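DyP (Bjerkandera adusta, PDB 3VXJ) binds heme b and, as a dye-decolorizing peroxidase, probably uses hydrogen peroxide to oxidise dyes and phenolic compounds. Local coordinates at residues A[184-189]-A[283-288]; A[261-266]-A[289-294]. All blocks are in the same frame, centred on the assembly; numbering follows the deposited sequence.

The two contacts illustrate how the chemistry of a contact changes with its depth in a fold. Interaction 1, at the surface, pairs 184-189 with 283-288 through a phenylalanine, two prolines and a folded-back glutamine, with one water bridging backbone oxygens. Interaction 2, between 261-266 and 289-294, is buried beside the heme; it covers less area and depends on one arginine shared among several acceptors. Their second segments are consecutive parts of the single loop between helices 279-282 and 308-312, and the two contacts meet at a probable hydrogen bond from Arg263 NH1 to Asn288 O. Each contact also contributes to the pocket holding 2,6-dimethoxyphenol, through Gly188 in one case and through Phe291 and Asp292 in the other.

Interaction 1 (A[184-189]-A[283-288]); sequences TVFPGQ and ADPQRN. With 3DM (2,6-dimethoxyphenol), chain D.
Phe186 and Pro285 meet where two surface loops pass, one joining strands 177-178 and 191-192, the other leading from helix 279-282 to helix 308-312, both in the C-terminal DyP-type peroxidase family region. The tight part sets the Phe186 ring and Pro187 against Pro285 and Gln286. Pro285 CB lies over one face, 3.9 Å from the centroid of the Phe186 ring, in a CH-pi contact displaced toward the rim at CE1 and CZ. The edge is taken by Gln286, whose NE2 comes within 3.4 Å of Phe186 CD1; amide and ring planes stand 71° apart, a crossing rather than a stack. Gln286 sets out away from 184-189, and the bend at its second torsion (chi2 -73°) carries the amide back. Its OE1 rests 3.4 Å from Pro187 CD, while Pro187 CG makes the closest approach, 3.2 Å from the backbone O of Gln286, placing the proline ring against both Gln286 oxygens.

The 184-189 loop is shaped by a type II turn from Phe186 to Gln189, reinforced by a nearly straight bond of 2.9 Å from Phe186 N to Gln189 OE1. Gly188 in this turn belongs to the 2,6-dimethoxyphenol pocket.

Elsewhere the join is looser. Water 1 spans the two backbones, donating to Pro187 O at 2.7 Å and to Pro285 O at 2.9 Å. On the exposed side Arg287 turns away from 184-189, and its NE forms a salt bridge of 2.7 Å to Asp284 OD2, with OD2 close to the guanidinium plane. Asp284 OD1 accepts from Gln286 N in an Asx turn. The charges are thus used inside the 283-288 loop, whereas apolar surface, an amide set at a ring edge and one water join it to its neighbour, so fit of shape counts for more than directed bonds.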
ATOM      1  N   THR A 184       6.981  17.769   9.048  1.00 30.16           N
ATOM      2  CA  THR A 184       8.239  17.229   9.566  1.00 29.30           C
ATOM      3  C   THR A 184       8.814  16.198   8.598  1.00 27.02           C
ATOM      4  O   THR A 184       8.101  15.303   8.134  1.00 26.88           O
ATOM      5  CB  THR A 184       8.098  16.622  10.990  1.00 29.34           C
ATOM      6  OG1 THR A 184       7.340  15.407  10.938  1.00 30.49           O
ATOM      7  CG2 THR A 184       7.426  17.611  11.943  1.00 31.04           C
ATOM      8  N   VAL A 185      10.099  16.352   8.284  1.00 25.63           N
ATOM      9  CA  VAL A 185      10.820  15.420   7.418  1.00 22.90           C
ATOM     10  C   VAL A 185      11.858  14.677   8.251  1.00 21.41           C
ATOM     11  O   VAL A 185      12.696  15.291   8.917  1.00 22.03           O
ATOM     12  CB  VAL A 185      11.504  16.141   6.221  1.00 23.50           C
ATOM     13  CG1 VAL A 185      12.335  15.162   5.391  1.00 22.37           C
ATOM     14  CG2 VAL A 185      10.464  16.836   5.345  1.00 24.16           C
ATOM     15  N   PHE A 186      11.791  13.353   8.212  1.00 18.66           N
ATOM     16  CA  PHE A 186      12.680  12.514   9.001  1.00 17.44           C
ATOM     17  C   PHE A 186      13.968  12.211   8.250  1.00 16.42           C
ATOM     18  O   PHE A 186      13.975  12.185   7.018  1.00 16.40           O
ATOM     19  CB  PHE A 186      11.973  11.209   9.380  1.00 16.25           C
ATOM     20  CG  PHE A 186      10.728  11.408  10.202  1.00 16.94           C
ATOM     21  CD1 PHE A 186      10.808  11.867  11.514  1.00 17.40           C
ATOM     22  CD2 PHE A 186       9.478  11.112   9.673  1.00 18.63           C
ATOM     23  CE1 PHE A 186       9.652  12.054  12.284  1.00 19.59           C
ATOM     24  CE2 PHE A 186       8.320  11.291  10.438  1.00 19.54           C
ATOM     25  CZ  PHE A 186       8.409  11.755  11.744  1.00 19.96           C
ATOM     26  N   PRO A 187      15.070  11.980   8.987  1.00 15.71           N
ATOM     27  CA  PRO A 187      16.319  11.538   8.373  1.00 15.22           C
ATOM     28  C   PRO A 187      16.129  10.280   7.516  1.00 14.33           C
ATOM     29  O   PRO A 187      15.595   9.268   7.982  1.00 13.65           O
ATOM     30  CB  PRO A 187      17.212  11.256   9.587  1.00 15.30           C
ATOM     31  CG  PRO A 187      16.718  12.218  10.620  1.00 16.17           C
ATOM     32  CD  PRO A 187      15.228  12.201  10.438  1.00 16.08           C
ATOM     33  N   GLY A 188      16.540  10.365   6.255  1.00 14.03           N
ATOM     34  CA  GLY A 188      16.413   9.250   5.322  1.00 13.86           C
ATOM     35  C   GLY A 188      15.148   9.289   4.482  1.00 13.86           C
ATOM     36  O   GLY A 188      15.021   8.540   3.515  1.00 14.17           O
ATOM     37  N   GLN A 189      14.215  10.158   4.843  1.00 16.63           N
ATOM     38  CA  GLN A 189      12.971  10.291   4.110  1.00 16.18           C
ATOM     39  C   GLN A 189      13.225  10.989   2.769  1.00 16.55           C
ATOM     40  O   GLN A 189      13.948  11.991   2.713  1.00 17.64           O
ATOM     41  CB  GLN A 189      11.967  11.066   4.965  1.00 16.10           C
ATOM     42  CG  GLN A 189      10.593  11.111   4.384  1.00 15.26           C
ATOM     43  CD  GLN A 189       9.531  11.613   5.341  1.00 14.29           C
ATOM     44  OE1 GLN A 189       9.804  12.353   6.289  1.00 14.87           O
ATOM     45  NE2 GLN A 189       8.295  11.232   5.071  1.00 13.51           N
ATOM     46  N   ALA A 283      10.999   1.795  16.816  1.00 14.16           N
ATOM     47  CA  ALA A 283      10.023   2.773  17.293  1.00 14.70           C
ATOM     48  C   ALA A 283      10.557   4.205  17.238  1.00 15.00           C
ATOM     49  O   ALA A 283      10.008   5.104  17.884  1.00 16.18           O
ATOM     50  CB  ALA A 283       9.593   2.419  18.714  1.00 15.87           C
ATOM     51  N   ASP A 284      11.623   4.426  16.478  1.00 13.48           N
ATOM     52  CA  ASP A 284      12.257   5.748  16.420  1.00 13.18           C
ATOM     53  C   ASP A 284      12.163   6.333  15.015  1.00 12.80           C
ATOM     54  O   ASP A 284      13.016   6.040  14.183  1.00 12.00           O
ATOM     55  CB  ASP A 284      13.725   5.664  16.848  1.00 13.23           C
ATOM     56  CG  ASP A 284      14.405   7.032  16.910  1.00 12.10           C
ATOM     57  OD1 ASP A 284      13.774   8.043  16.539  1.00 13.59           O
ATOM     58  OD2 ASP A 284      15.584   7.085  17.307  1.00 14.47           O
ATOM     59  N   PRO A 285      11.150   7.182  14.745  1.00 12.99           N
ATOM     60  CA  PRO A 285      11.017   7.673  13.362  1.00 12.81           C
ATOM     61  C   PRO A 285      12.170   8.570  12.916  1.00 12.37           C
ATOM     62  O   PRO A 285      12.342   8.797  11.717  1.00 11.76           O
ATOM     63  CB  PRO A 285       9.713   8.472  13.395  1.00 13.63           C
ATOM     64  CG  PRO A 285       9.553   8.889  14.823  1.00 14.57           C
ATOM     65  CD  PRO A 285      10.137   7.768  15.644  1.00 13.91           C
ATOM     66  N   GLN A 286      12.968   9.050  13.868  1.00 12.27           N
ATOM     67  CA  GLN A 286      14.134   9.874  13.553  1.00 12.97           C
ATOM     68  C   GLN A 286      15.348   9.076  13.076  1.00 12.23           C
ATOM     69  O   GLN A 286      16.313   9.654  12.566  1.00 13.10           O
ATOM     70  CB  GLN A 286      14.518  10.736  14.759  1.00 13.93           C
ATOM     71  CG  GLN A 286      13.434  11.724  15.177  1.00 16.39           C
ATOM     72  CD  GLN A 286      13.287  12.884  14.212  1.00 19.58           C
ATOM     73  OE1 GLN A 286      14.233  13.250  13.506  1.00 21.43           O
ATOM     74  NE2 GLN A 286      12.101  13.484  14.188  1.00 21.36           N
ATOM     75  N   ARG A 287      15.306   7.755  13.236  1.00 11.71           N
ATOM     76  CA  ARG A 287      16.413   6.900  12.814  1.00 11.91           C
ATOM     77  C   ARG A 287      15.996   5.678  12.006  1.00 11.04           C
ATOM     78  O   ARG A 287      16.804   5.148  11.245  1.00 10.46           O
ATOM     79  CB  ARG A 287      17.223   6.427  14.020  1.00 12.60           C
ATOM     80  CG  ARG A 287      18.079   7.463  14.715  1.00 16.41           C
ATOM     81  CD  ARG A 287      18.883   6.787  15.828  1.00 20.81           C
ATOM     82  NE  ARG A 287      18.026   6.053  16.764  1.00 23.01           N
ATOM     83  CZ  ARG A 287      18.297   4.850  17.272  1.00 23.59           C
ATOM     84  NH1 ARG A 287      19.410   4.197  16.946  1.00 23.58           N
ATOM     85  NH2 ARG A 287      17.437   4.288  18.105  1.00 23.69           N
ATOM     86  N   ASN A 288      14.757   5.215  12.159  1.00 10.66           N
ATOM     87  CA  ASN A 288      14.344   3.956  11.512  1.00 10.34           C
ATOM     88  C   ASN A 288      14.261   4.014   9.986  1.00  9.57           C
ATOM     89  O   ASN A 288      14.064   2.982   9.324  1.00  9.80           O
ATOM     90  CB  ASN A 288      13.065   3.362  12.124  1.00 10.30           C
ATOM     91  CG  ASN A 288      11.823   4.196  11.860  1.00 11.23           C
ATOM     92  OD1 ASN A 288      11.822   5.130  11.046  1.00 10.77           O
ATOM     93  ND2 ASN A 288      10.741   3.856  12.562  1.00 11.92           N
TER
HETATM   94  O1  3DM D 503      14.431   6.810  -0.787  1.00 14.23           O
HETATM   95  C1  3DM D 503      15.718   6.983  -1.250  1.00 14.97           C
HETATM   96  C2  3DM D 503      16.015   6.912  -2.615  1.00 14.99           C
HETATM   97  O2  3DM D 503      14.999   6.657  -3.501  1.00 15.74           O
HETATM   98  C7  3DM D 503      15.357   6.215  -4.820  1.00 16.76           C
HETATM   99  C3  3DM D 503      17.340   7.106  -3.032  1.00 15.64           C
HETATM  100  C4  3DM D 503      18.353   7.339  -2.097  1.00 14.79           C
HETATM  101  C5  3DM D 503      18.053   7.416  -0.741  1.00 14.99           C
HETATM  102  C6  3DM D 503      16.735   7.232  -0.321  1.00 14.47           C
HETATM  103  O3  3DM D 503      16.379   7.289   0.997  1.00 15.06           O
HETATM  104  C8  3DM D 503      17.447   7.226   1.979  1.00 14.85           C
HETATM  105  O   HOH W   1      14.647   7.970  10.186  1.00  5.23           O

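Interaction 2 (A[261-266]-A[289-294]); sequences FGRWKS and NNFDYS. With HEM (protoporphyrin IX containing Fe), chain B; DMS (dimethyl sulfoxide), chain F.
Asn289 meets Arg263 through its side-chain oxygen: Arg263 NH2 donates to Asn289 OD1 at 3.0 Å, a weak bond bent to 124°. OD1 lies at the guanidinium edge, in its plane, although the amide plane is turned from it. The same oxygen also accepts from Arg315 NH2, and Asn289 ND2 donates to Ser174 OG. Since Arg315 and Ser174 themselves bond to the heme, Asn289 is a second-shell residue, consistent with a part in positioning both.

Phe291 follows, its ring edge toward the arginine, with CE2 3.7 Å from Arg263 NH2 and the two planes 71° apart. Its cation-pi partner is Arg315 instead. The first torsion (chi1 64°) places CG between the backbone N and the carbonyl carbon, and the residue also lines the 2,6-dimethoxyphenol pocket. Asp292, another pocket residue, closes an Asx turn: its OD1 takes both Ser294 N and Ser294 OG. Tyr293, between them, packs on helix 308-312.

Across from this run, Arg263, a heme b-binding residue, extends alongside a heme propionate arm, its CD 3.8 Å from CAA of the heme, and NH1 donates to Gly267 O and Asn288 O. Phe261 CE1 comes within 3.5 Å of the porphyrin at CHB. A leucine in place of Arg263 would probably leave Gly267 O and Asn288 O without this donor and deprive Asn289 OD1 of its weak bond. One buried cation thus joins the two loops through polar bonds, of which the one to Asn289 is weak, while the aliphatic part of its side chain packs on the propionate arm.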
ATOM      1  N   PHE A 261      11.789  -9.303   4.635  1.00  7.08           N
ATOM      2  CA  PHE A 261      11.193  -7.966   4.570  1.00  6.65           C
ATOM      3  C   PHE A 261      12.192  -6.838   4.399  1.00  6.61           C
ATOM      4  O   PHE A 261      11.884  -5.819   3.757  1.00  6.87           O
ATOM      5  CB  PHE A 261      10.316  -7.682   5.791  1.00  6.71           C
ATOM      6  CG  PHE A 261       8.889  -8.107   5.600  1.00  6.71           C
ATOM      7  CD1 PHE A 261       8.006  -7.293   4.889  1.00  6.85           C
ATOM      8  CD2 PHE A 261       8.435  -9.322   6.095  1.00  7.16           C
ATOM      9  CE1 PHE A 261       6.692  -7.688   4.680  1.00  7.68           C
ATOM     10  CE2 PHE A 261       7.112  -9.719   5.895  1.00  8.94           C
ATOM     11  CZ  PHE A 261       6.242  -8.898   5.193  1.00  8.13           C
ATOM     12  N   GLY A 262      13.377  -7.012   4.984  1.00  6.49           N
ATOM     13  CA  GLY A 262      14.350  -5.927   5.127  1.00  6.65           C
ATOM     14  C   GLY A 262      14.185  -5.114   6.406  1.00  6.49           C
ATOM     15  O   GLY A 262      14.936  -4.154   6.633  1.00  6.32           O
ATOM     16  N   ARG A 263      13.213  -5.488   7.241  1.00  6.83           N
ATOM     17  CA  ARG A 263      13.014  -4.917   8.572  1.00  6.75           C
ATOM     18  C   ARG A 263      12.626  -6.027   9.518  1.00  7.03           C
ATOM     19  O   ARG A 263      11.964  -6.984   9.125  1.00  6.83           O
ATOM     20  CB  ARG A 263      11.893  -3.875   8.577  1.00  7.06           C
ATOM     21  CG  ARG A 263      12.169  -2.595   7.814  1.00  7.43           C
ATOM     22  CD  ARG A 263      11.047  -1.607   8.045  1.00  7.38           C
ATOM     23  NE  ARG A 263      11.272  -0.380   7.285  1.00  7.82           N
ATOM     24  CZ  ARG A 263      11.954   0.683   7.708  1.00  7.30           C
ATOM     25  NH1 ARG A 263      12.424   0.757   8.950  1.00  8.24           N
ATOM     26  NH2 ARG A 263      12.110   1.713   6.881  1.00  8.49           N
ATOM     27  N   TRP A 264      13.035  -5.884  10.772  1.00  7.03           N
ATOM     28  CA  TRP A 264      12.489  -6.683  11.855  1.00  7.65           C
ATOM     29  C   TRP A 264      11.013  -6.322  12.086  1.00  7.77           C
ATOM     30  O   TRP A 264      10.533  -5.264  11.649  1.00  7.78           O
ATOM     31  CB  TRP A 264      13.281  -6.435  13.144  1.00  7.88           C
ATOM     32  CG  TRP A 264      14.716  -6.832  13.043  1.00  7.60           C
ATOM     33  CD1 TRP A 264      15.762  -6.032  12.684  1.00  8.40           C
ATOM     34  CD2 TRP A 264      15.269  -8.126  13.321  1.00  7.88           C
ATOM     35  NE1 TRP A 264      16.937  -6.755  12.706  1.00  8.35           N
ATOM     36  CE2 TRP A 264      16.662  -8.039  13.097  1.00  8.34           C
ATOM     37  CE3 TRP A 264      14.724  -9.354  13.740  1.00  8.79           C
ATOM     38  CZ2 TRP A 264      17.516  -9.137  13.261  1.00  9.64           C
ATOM     39  CZ3 TRP A 264      15.577 -10.443  13.912  1.00 10.04           C
ATOM     40  CH2 TRP A 264      16.960 -10.319  13.682  1.00  9.35           C
ATOM     41  N   LYS A 265      10.303  -7.182  12.804  1.00  8.49           N
ATOM     42  CA  LYS A 265       8.898  -6.926  13.108  1.00  8.84           C
ATOM     43  C   LYS A 265       8.690  -5.601  13.845  1.00  9.39           C
ATOM     44  O   LYS A 265       7.658  -4.951  13.682  1.00  9.24           O
ATOM     45  CB  LYS A 265       8.308  -8.090  13.904  1.00  9.47           C
ATOM     46  CG  LYS A 265       8.051  -9.316  13.039  1.00  9.06           C
ATOM     47  CD  LYS A 265       7.623 -10.505  13.863  1.00  9.94           C
ATOM     48  CE  LYS A 265       7.295 -11.681  12.967  1.00 10.52           C
ATOM     49  NZ  LYS A 265       7.001 -12.870  13.814  1.00 13.04           N
ATOM     50  N   SER A 266       9.683  -5.194  14.634  1.00  9.10           N
ATOM     51  CA  SER A 266       9.639  -3.946  15.390  1.00 10.07           C
ATOM     52  C   SER A 266       9.699  -2.719  14.487  1.00  9.69           C
ATOM     53  O   SER A 266       9.428  -1.612  14.942  1.00 10.38           O
ATOM     54  CB  SER A 266      10.838  -3.876  16.323  1.00 10.55           C
ATOM     55  OG  SER A 266      12.008  -3.686  15.538  1.00 10.64           O
ATOM     56  N   ASN A 289      14.425   5.208   9.421  1.00  9.41           N
ATOM     57  CA  ASN A 289      14.473   5.341   7.966  1.00  9.58           C
ATOM     58  C   ASN A 289      15.802   5.892   7.456  1.00  9.54           C
ATOM     59  O   ASN A 289      15.959   6.147   6.261  1.00  9.62           O
ATOM     60  CB  ASN A 289      13.310   6.196   7.457  1.00  9.64           C
ATOM     61  CG  ASN A 289      12.664   5.598   6.225  1.00 10.00           C
ATOM     62  OD1 ASN A 289      12.860   4.417   5.921  1.00  9.34           O
ATOM     63  ND2 ASN A 289      11.879   6.397   5.523  1.00 10.53           N
ATOM     64  N   ASN A 290      16.766   6.055   8.358  1.00 10.03           N
ATOM     65  CA  ASN A 290      18.026   6.702   8.023  1.00 10.86           C
ATOM     66  C   ASN A 290      19.095   5.730   7.521  1.00 10.43           C
ATOM     67  O   ASN A 290      20.122   5.505   8.165  1.00 11.30           O
ATOM     68  CB  ASN A 290      18.536   7.510   9.216  1.00 12.25           C
ATOM     69  CG  ASN A 290      19.561   8.534   8.810  1.00 13.78           C
ATOM     70  OD1 ASN A 290      19.746   8.812   7.625  1.00 16.51           O
ATOM     71  ND2 ASN A 290      20.246   9.105   9.792  1.00 16.18           N
ATOM     72  N   PHE A 291      18.843   5.172   6.342  1.00  9.33           N
ATOM     73  CA  PHE A 291      19.732   4.206   5.703  1.00  8.91           C
ATOM     74  C   PHE A 291      19.437   4.258   4.217  1.00  8.59           C
ATOM     75  O   PHE A 291      18.348   4.693   3.808  1.00  8.77           O
ATOM     76  CB  PHE A 291      19.497   2.783   6.237  1.00  8.26           C
ATOM     77  CG  PHE A 291      18.125   2.231   5.926  1.00  7.43           C
ATOM     78  CD1 PHE A 291      17.906   1.446   4.791  1.00  7.22           C
ATOM     79  CD2 PHE A 291      17.043   2.535   6.741  1.00  8.98           C
ATOM     80  CE1 PHE A 291      16.633   0.955   4.493  1.00  7.32           C
ATOM     81  CE2 PHE A 291      15.758   2.047   6.446  1.00  7.90           C
ATOM     82  CZ  PHE A 291      15.567   1.258   5.320  1.00  7.49           C
ATOM     83  N   ASP A 292      20.383   3.810   3.404  1.00  9.06           N
ATOM     84  CA  ASP A 292      20.196   3.879   1.956  1.00  8.83           C
ATOM     85  C   ASP A 292      20.824   2.723   1.176  1.00  8.36           C
ATOM     86  O   ASP A 292      20.891   2.785  -0.043  1.00  9.01           O
ATOM     87  CB  ASP A 292      20.680   5.231   1.400  1.00  9.48           C
ATOM     88  CG  ASP A 292      22.170   5.474   1.629  1.00 11.08           C
ATOM     89  OD1 ASP A 292      22.869   4.569   2.133  1.00 10.80           O
ATOM     90  OD2 ASP A 292      22.645   6.584   1.299  1.00 14.17           O
ATOM     91  N   TYR A 293      21.271   1.685   1.887  1.00  8.15           N
ATOM     92  CA  TYR A 293      21.993   0.528   1.320  1.00  8.54           C
ATOM     93  C   TYR A 293      23.405   0.850   0.823  1.00  8.91           C
ATOM     94  O   TYR A 293      24.073  -0.036   0.297  1.00  8.97           O
ATOM     95  CB  TYR A 293      21.178  -0.242   0.241  1.00  8.55           C
ATOM     96  CG  TYR A 293      19.757  -0.525   0.659  1.00  7.44           C
ATOM     97  CD1 TYR A 293      19.495  -1.311   1.778  1.00  8.03           C
ATOM     98  CD2 TYR A 293      18.671   0.010  -0.048  1.00  7.83           C
ATOM     99  CE1 TYR A 293      18.200  -1.552   2.190  1.00  7.43           C
ATOM    100  CE2 TYR A 293      17.363  -0.230   0.358  1.00  7.20           C
ATOM    101  CZ  TYR A 293      17.142  -1.015   1.483  1.00  6.79           C
ATOM    102  OH  TYR A 293      15.866  -1.267   1.936  1.00  7.49           O
ATOM    103  N   SER A 294      23.881   2.088   1.010  1.00  9.58           N
ATOM    104  CA  SER A 294      25.230   2.451   0.537  1.00 10.64           C
ATOM    105  C   SER A 294      26.329   1.649   1.230  1.00 10.50           C
ATOM    106  O   SER A 294      27.435   1.531   0.704  1.00 11.49           O
ATOM    107  CB  SER A 294      25.506   3.949   0.667  1.00 11.49           C
ATOM    108  OG  SER A 294      25.549   4.338   2.016  1.00 12.52           O
TER
HETATM  109  CHA HEM B 501       7.121  -1.288   3.004  1.00  6.30           C
HETATM  110  CHB HEM B 501       4.386  -5.096   4.182  1.00  7.50           C
HETATM  111  CHC HEM B 501       2.607  -5.265  -0.313  1.00  5.94           C
HETATM  112  CHD HEM B 501       5.305  -1.435  -1.507  1.00  5.99           C
HETATM  113  C1A HEM B 501       6.563  -2.322   3.703  1.00  6.15           C
HETATM  114  C2A HEM B 501       6.881  -2.681   5.067  1.00  6.49           C
HETATM  115  C3A HEM B 501       6.126  -3.747   5.386  1.00  6.45           C
HETATM  116  C4A HEM B 501       5.295  -4.064   4.247  1.00  6.57           C
HETATM  117  CMA HEM B 501       6.092  -4.504   6.727  1.00  8.98           C
HETATM  118  CAA HEM B 501       7.956  -1.985   5.932  1.00  6.84           C
HETATM  119  CBA HEM B 501       7.467  -0.779   6.737  1.00  7.98           C
HETATM  120  CGA HEM B 501       7.195   0.450   5.900  1.00 10.20           C
HETATM  121  O1A HEM B 501       8.140   1.088   5.388  1.00 12.11           O
HETATM  122  O2A HEM B 501       5.994   0.817   5.771  1.00 13.52           O
HETATM  123  C1B HEM B 501       3.651  -5.470   3.074  1.00  6.15           C
HETATM  124  C2B HEM B 501       2.704  -6.563   3.018  1.00  6.44           C
HETATM  125  C3B HEM B 501       2.205  -6.608   1.768  1.00  7.24           C
HETATM  126  C4B HEM B 501       2.820  -5.533   1.017  1.00  5.70           C
HETATM  127  CMB HEM B 501       2.385  -7.492   4.209  1.00  7.69           C
HETATM  128  CAB HEM B 501       1.148  -7.570   1.187  1.00  7.43           C
HETATM  129  CBB HEM B 501       0.257  -8.196   1.959  1.00  8.01           C
HETATM  130  C1C HEM B 501       3.220  -4.272  -1.035  1.00  5.46           C
HETATM  131  C2C HEM B 501       3.044  -4.025  -2.453  1.00  6.18           C
HETATM  132  C3C HEM B 501       3.805  -2.972  -2.789  1.00  6.54           C
HETATM  133  C4C HEM B 501       4.473  -2.524  -1.586  1.00  5.79           C
HETATM  134  CMC HEM B 501       2.119  -4.851  -3.367  1.00  9.08           C
HETATM  135  CAC HEM B 501       3.974  -2.290  -4.172  1.00  7.40           C
HETATM  136  CBC HEM B 501       3.993  -2.998  -5.310  1.00  8.40           C
HETATM  137  C1D HEM B 501       5.977  -1.016  -0.388  1.00  5.27           C
HETATM  138  C2D HEM B 501       6.756   0.196  -0.333  1.00  6.39           C
HETATM  139  C3D HEM B 501       7.325   0.235   1.051  1.00  6.33           C
HETATM  140  C4D HEM B 501       6.834  -0.949   1.710  1.00  6.08           C
HETATM  141  CMD HEM B 501       7.007   1.250  -1.424  1.00  7.64           C
HETATM  142  CAD HEM B 501       8.255   1.336   1.582  1.00  6.82           C
HETATM  143  CBD HEM B 501       9.665   1.013   1.100  1.00  7.41           C
HETATM  144  CGD HEM B 501      10.653   2.064   1.530  1.00  7.06           C
HETATM  145  O1D HEM B 501      11.698   1.679   2.120  1.00  7.67           O
HETATM  146  O2D HEM B 501      10.412   3.269   1.290  1.00  8.12           O
HETATM  147  NA  HEM B 501       5.617  -3.198   3.233  1.00  6.34           N
HETATM  148  NB  HEM B 501       3.729  -4.875   1.821  1.00  6.47           N
HETATM  149  NC  HEM B 501       4.128  -3.359  -0.552  1.00  5.63           N
HETATM  150  ND  HEM B 501       6.015  -1.660   0.847  1.00  6.25           N
HETATM  151 FE   HEM B 501       4.919  -3.322   1.316  1.00  7.00          FE
HETATM  152  S   DMS F 505       7.738 -15.958  11.556  1.00 17.90           S
HETATM  153  O   DMS F 505       6.451 -14.921  12.198  1.00 17.88           O
HETATM  154  C1  DMS F 505       9.064 -14.879  10.973  1.00 16.59           C
HETATM  155  C2  DMS F 505       8.660 -16.683  12.939  1.00 17.61           C
HETATM  156  O   HOH W   2       3.488  -2.087   1.946  1.00 13.20           O